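Local coordinates for HD domain protein (Enterococcus faecalis, PDB 4LRL) that probably hydrolyses deoxyribonucleoside triphosphates, dGTP among them, as a metal-binding HD-domain phosphohydrolase under allosteric control by nucleotides, at residues L283-E288 and S338-L343; Y297-S302 and T330-V335. One frame throughout, in Å; residues are numbered along the deposited sequence.

Interaction 1: residues L283-E288 and S338-L343; sequences LHRAKE and SILGDL
Arg285 turns its CG away from its own backbone N (chi1 -172°) and then kinks at chi2 (58°), a shape that carries the chain across Leu340 and sets the guanidinium beside Ile339. On the facing helix, Ile339 has CG1 opposite its carbonyl carbon, which puts CG2 on the arginine side, and the extended CG1-CD1 arm carries CD1 out to the guanidinium. The two side chains cross at about a right angle. CG2 of Ile339 rests against the aliphatic part, 4.0 Å from Arg285 CD, and Ile339 CB lies 3.9 Å from Arg285 NE. Farther out, Ile339 CD1 sits over the centre of one guanidinium face, 4.1 Å above its plane, so the flat cation is met by a methyl group on that side.

Leu340 fills the inner part of the contact. Its CD1 reaches the backbone of the opposing helix, 3.6 Å from Ala286 N, while also touching Arg285 CB at 3.8 Å and Ala286 CB at 4.0 Å. Leu343, one turn on, adds only a marginal contact through CD1 to Arg285 CB. The helices 270-291 and 338-348 run roughly antiparallel here, their segment axes 9.5 Å apart at an angle of 146°, and Arg285 and Leu340 have the nearest CA atoms. Trp332 of helix 322-332 packs on both Ala286 and Leu340, making this one side of a three-helix cluster in the HD-associated region.

No hydrogen bond joins the two segments; the polar end of Arg285 is held just outside them, by a salt bridge from NH2 to Asp337 and a hydrogen bond from NH1 to Tyr384. Asp337 also accepts from Leu340 N, at the start of helix 338-348. One carboxylate thus ties the arginine to the first turn of that helix, while the methylenes of the same arginine supply apolar packing.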
# COMPACT_ATOMS: atom_id res chain seq x y z
N LEU C 283 -36.28 13.48 10.02
CA LEU C 283 -37.26 12.40 9.99
C LEU C 283 -38.28 12.60 11.09
O LEU C 283 -39.47 12.30 10.91
CB LEU C 283 -36.57 11.04 10.12
CG LEU C 283 -35.64 10.61 8.98
CD1 LEU C 283 -34.86 9.39 9.38
CD2 LEU C 283 -36.40 10.35 7.67
N HIS C 284 -37.82 13.10 12.24
CA HIS C 284 -38.72 13.33 13.35
C HIS C 284 -39.77 14.38 13.01
O HIS C 284 -40.95 14.21 13.31
CB HIS C 284 -37.94 13.72 14.61
CG HIS C 284 -38.79 13.76 15.84
ND1 HIS C 284 -38.72 14.78 16.77
CD2 HIS C 284 -39.76 12.92 16.28
CE1 HIS C 284 -39.59 14.56 17.73
NE2 HIS C 284 -40.24 13.44 17.46
N ARG C 285 -39.33 15.46 12.36
CA ARG C 285 -40.21 16.55 11.95
C ARG C 285 -41.25 16.08 10.96
O ARG C 285 -42.41 16.45 11.06
CB ARG C 285 -39.40 17.71 11.34
CG ARG C 285 -40.21 18.98 11.06
CD ARG C 285 -40.88 19.55 12.32
NE ARG C 285 -41.57 20.81 12.03
CZ ARG C 285 -42.35 21.46 12.90
NH1 ARG C 285 -42.55 20.98 14.12
NH2 ARG C 285 -42.95 22.59 12.54
N ALA C 286 -40.83 15.26 10.00
CA ALA C 286 -41.74 14.67 9.03
C ALA C 286 -42.85 13.85 9.71
O ALA C 286 -44.01 13.97 9.36
CB ALA C 286 -40.98 13.83 8.04
N LYS C 287 -42.46 13.04 10.69
CA LYS C 287 -43.41 12.23 11.46
C LYS C 287 -44.40 13.14 12.19
O LYS C 287 -45.61 12.88 12.19
CB LYS C 287 -42.65 11.33 12.44
CG LYS C 287 -43.52 10.40 13.31
CD LYS C 287 -42.67 9.29 13.96
CE LYS C 287 -43.24 8.80 15.30
NZ LYS C 287 -44.47 7.99 15.17
N GLU C 288 -43.88 14.20 12.81
CA GLU C 288 -44.72 15.12 13.58
C GLU C 288 -45.71 15.86 12.71
O GLU C 288 -46.86 16.04 13.10
CB GLU C 288 -43.87 16.15 14.33
CG GLU C 288 -43.21 15.59 15.56
CD GLU C 288 -42.18 16.54 16.13
OE1 GLU C 288 -41.48 17.21 15.33
OE2 GLU C 288 -42.08 16.62 17.37
N SER C 338 -41.04 25.68 7.76
CA SER C 338 -39.71 26.26 7.80
C SER C 338 -38.65 25.24 8.26
O SER C 338 -37.62 25.06 7.60
CB SER C 338 -39.72 27.51 8.70
OG SER C 338 -38.40 27.93 9.04
N ILE C 339 -38.93 24.57 9.36
CA ILE C 339 -38.01 23.62 9.97
C ILE C 339 -37.72 22.43 9.06
O ILE C 339 -36.55 22.06 8.86
CB ILE C 339 -38.53 23.17 11.36
CG1 ILE C 339 -38.45 24.34 12.35
CG2 ILE C 339 -37.76 21.95 11.89
CD1 ILE C 339 -39.25 24.13 13.64
N LEU C 340 -38.77 21.83 8.49
CA LEU C 340 -38.59 20.66 7.63
C LEU C 340 -37.81 21.01 6.36
O LEU C 340 -36.83 20.35 6.02
CB LEU C 340 -39.93 20.00 7.27
CG LEU C 340 -39.80 18.66 6.54
CD1 LEU C 340 -39.57 17.50 7.52
CD2 LEU C 340 -40.98 18.37 5.63
N GLY C 341 -38.26 22.07 5.67
CA GLY C 341 -37.61 22.55 4.45
C GLY C 341 -36.12 22.76 4.65
O GLY C 341 -35.31 22.30 3.84
N ASP C 342 -35.76 23.45 5.73
CA ASP C 342 -34.38 23.76 6.04
C ASP C 342 -33.54 22.54 6.42
O ASP C 342 -32.38 22.44 6.00
CB ASP C 342 -34.32 24.79 7.17
CG ASP C 342 -32.91 25.26 7.46
OD1 ASP C 342 -32.29 25.90 6.57
OD2 ASP C 342 -32.42 25.00 8.57
N LEU C 343 -34.11 21.63 7.21
CA LEU C 343 -33.40 20.40 7.61
C LEU C 343 -33.14 19.52 6.39
O LEU C 343 -32.05 18.96 6.23
CB LEU C 343 -34.17 19.62 8.68
CG LEU C 343 -34.33 20.22 10.08
CD1 LEU C 343 -35.23 19.35 10.98
CD2 LEU C 343 -32.98 20.46 10.76

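Interaction 2: residues Y297-S302 and T330-V335; sequences YDLQAS and TQWMDV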
# COMPACT_ATOMS: atom_id res chain seq x y z
N TYR C 297 -50.90 19.58 4.59
CA TYR C 297 -50.05 19.54 3.40
C TYR C 297 -49.54 18.13 3.12
O TYR C 297 -49.28 17.35 4.05
CB TYR C 297 -48.88 20.51 3.51
CG TYR C 297 -48.22 20.81 2.18
CD1 TYR C 297 -48.75 21.78 1.33
CD2 TYR C 297 -47.08 20.12 1.78
CE1 TYR C 297 -48.15 22.06 0.09
CE2 TYR C 297 -46.47 20.38 0.55
CZ TYR C 297 -47.01 21.35 -0.28
OH TYR C 297 -46.40 21.60 -1.49
N ASP C 298 -49.40 17.81 1.84
CA ASP C 298 -48.95 16.50 1.38
C ASP C 298 -47.42 16.39 1.44
O ASP C 298 -46.72 17.20 0.82
CB ASP C 298 -49.46 16.27 -0.05
CG ASP C 298 -49.26 14.83 -0.53
OD1 ASP C 298 -49.52 14.58 -1.73
OD2 ASP C 298 -48.85 13.97 0.28
N LEU C 299 -46.92 15.41 2.19
CA LEU C 299 -45.48 15.13 2.26
C LEU C 299 -44.99 14.27 1.10
O LEU C 299 -43.78 14.13 0.89
CB LEU C 299 -45.11 14.43 3.57
CG LEU C 299 -45.24 15.22 4.87
CD1 LEU C 299 -45.23 14.26 6.04
CD2 LEU C 299 -44.12 16.24 5.00
N GLN C 300 -45.93 13.67 0.36
CA GLN C 300 -45.65 12.85 -0.81
C GLN C 300 -44.60 11.77 -0.53
O GLN C 300 -43.68 11.55 -1.33
CB GLN C 300 -45.24 13.73 -2.00
CG GLN C 300 -46.36 14.61 -2.55
CD GLN C 300 -45.86 15.75 -3.42
OE1 GLN C 300 -44.92 15.59 -4.19
NE2 GLN C 300 -46.51 16.90 -3.31
N ALA C 301 -44.74 11.11 0.61
CA ALA C 301 -43.77 10.13 1.05
C ALA C 301 -44.45 8.80 1.33
O ALA C 301 -44.34 8.26 2.44
CB ALA C 301 -43.02 10.64 2.27
N SER C 302 -45.15 8.29 0.32
CA SER C 302 -45.98 7.08 0.42
C SER C 302 -45.30 5.89 1.08
O SER C 302 -45.90 5.22 1.92
CB SER C 302 -46.49 6.67 -0.97
OG SER C 302 -45.41 6.52 -1.87
N THR C 330 -35.64 15.82 -1.13
CA THR C 330 -35.67 16.79 -2.22
C THR C 330 -37.05 17.45 -2.38
O THR C 330 -37.12 18.67 -2.49
CB THR C 330 -35.16 16.17 -3.54
OG1 THR C 330 -33.81 15.73 -3.36
CG2 THR C 330 -35.23 17.17 -4.70
N GLN C 331 -38.12 16.66 -2.37
CA GLN C 331 -39.47 17.23 -2.42
C GLN C 331 -39.71 18.09 -1.18
O GLN C 331 -40.25 19.19 -1.29
CB GLN C 331 -40.57 16.16 -2.45
CG GLN C 331 -40.48 15.10 -3.54
CD GLN C 331 -41.21 13.83 -3.11
OE1 GLN C 331 -41.80 13.78 -2.01
NE2 GLN C 331 -41.18 12.79 -3.95
N TRP C 332 -39.27 17.60 -0.02
CA TRP C 332 -39.52 18.29 1.26
C TRP C 332 -38.90 19.68 1.36
O TRP C 332 -39.37 20.52 2.12
CB TRP C 332 -39.09 17.44 2.47
CG TRP C 332 -39.85 16.16 2.63
CD1 TRP C 332 -40.95 15.76 1.93
CD2 TRP C 332 -39.59 15.12 3.59
NE1 TRP C 332 -41.37 14.53 2.37
CE2 TRP C 332 -40.56 14.12 3.39
CE3 TRP C 332 -38.63 14.95 4.60
CZ2 TRP C 332 -40.60 12.95 4.16
CZ3 TRP C 332 -38.67 13.78 5.36
CH2 TRP C 332 -39.64 12.80 5.14
N MET C 333 -37.84 19.91 0.59
CA MET C 333 -37.25 21.24 0.48
C MET C 333 -38.30 22.30 0.13
O MET C 333 -38.13 23.47 0.46
CB MET C 333 -36.09 21.25 -0.52
CG MET C 333 -34.74 20.81 0.08
SD MET C 333 -33.33 20.87 -1.06
CE MET C 333 -33.35 22.60 -1.55
N ASP C 334 -39.38 21.88 -0.52
CA ASP C 334 -40.42 22.80 -1.01
C ASP C 334 -41.74 22.76 -0.22
O ASP C 334 -42.71 23.45 -0.58
CB ASP C 334 -40.67 22.56 -2.50
CG ASP C 334 -39.40 22.71 -3.33
OD1 ASP C 334 -38.55 23.57 -3.00
OD2 ASP C 334 -39.24 21.95 -4.30
N VAL C 335 -41.77 21.97 0.86
CA VAL C 335 -42.91 21.88 1.78
C VAL C 335 -43.01 23.15 2.65
O VAL C 335 -41.98 23.64 3.12
CB VAL C 335 -42.80 20.59 2.64
CG1 VAL C 335 -43.65 20.66 3.92
CG2 VAL C 335 -43.18 19.36 1.81
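A type I beta turn from Trp332 to Val335, at the C-terminal end of helix 322-332, meets the loop that links helices 270-291 and 305-308, within the HD-associated region. Trp332 makes the defined polar link: its NE1 donates to Leu299 O at 2.9 Å. The carbonyl oxygen lies within 6° of the indole plane and receives the N-H on a lone pair, in its own carbonyl plane, although the N-H...O angle of 145° leaves the bond somewhat bent. Leu299 also uses its side chain, CD2 standing 4.2 Å above one face of the indole and displaced toward the rim. Ala301 comes to the ring edge instead, its CB 3.8 Å from Trp332 CZ2. Backbone and side chains of the loop therefore embrace the indole from its edge and from one face.

At the outer end, Tyr297 and Val335 pack at a slant, with Tyr297 CE2 3.7 Å from Val335 CG2. Val335 has this methyl opposite its carbonyl carbon, with CG1 opposite its backbone N (chi1 160°), and both branches face CD2 of the tyrosine. The loop is braced internally by an Asx turn: Gln300 N donates to Asp298 OD2 at 2.9 Å, approaching from well above the carboxylate plane. On the other segment, Val335 N bonds to Trp332 O at 3.1 Å and closes the beta turn.

Leu340 of helix 338-348 packs on Leu299 as well, whereas Tyr297 and Gln300 lie at the exposed margin. The indole N-H, on a buried residue, is thus satisfied by a main-chain carbonyl, and the bond, with the apolar groups around it, sets the position of the Leu299 carbonyl against the ring edge.

Interactions 1 and 2 adjoin, their centres about 10 Å apart, and share an apolar junction formed by Ala286, Leu299, Trp332 and Leu340, where Ala286 O also lies 3.5 Å from Leu299 CD1. The first is a buried pairing of two helices, made by apolar chains and the stem of an arginine whose charge is answered outside the segments. The second is only partly buried and joins a loop to a helix end and turn; there a main-chain carbonyl meets an indole N-H, and its exposed margin mixes the tyrosine ring with polar chains such as Gln300. Both lie away from the annotated nucleotide and metal sites, and helices 322-332 and 338-348 follow one another in sequence.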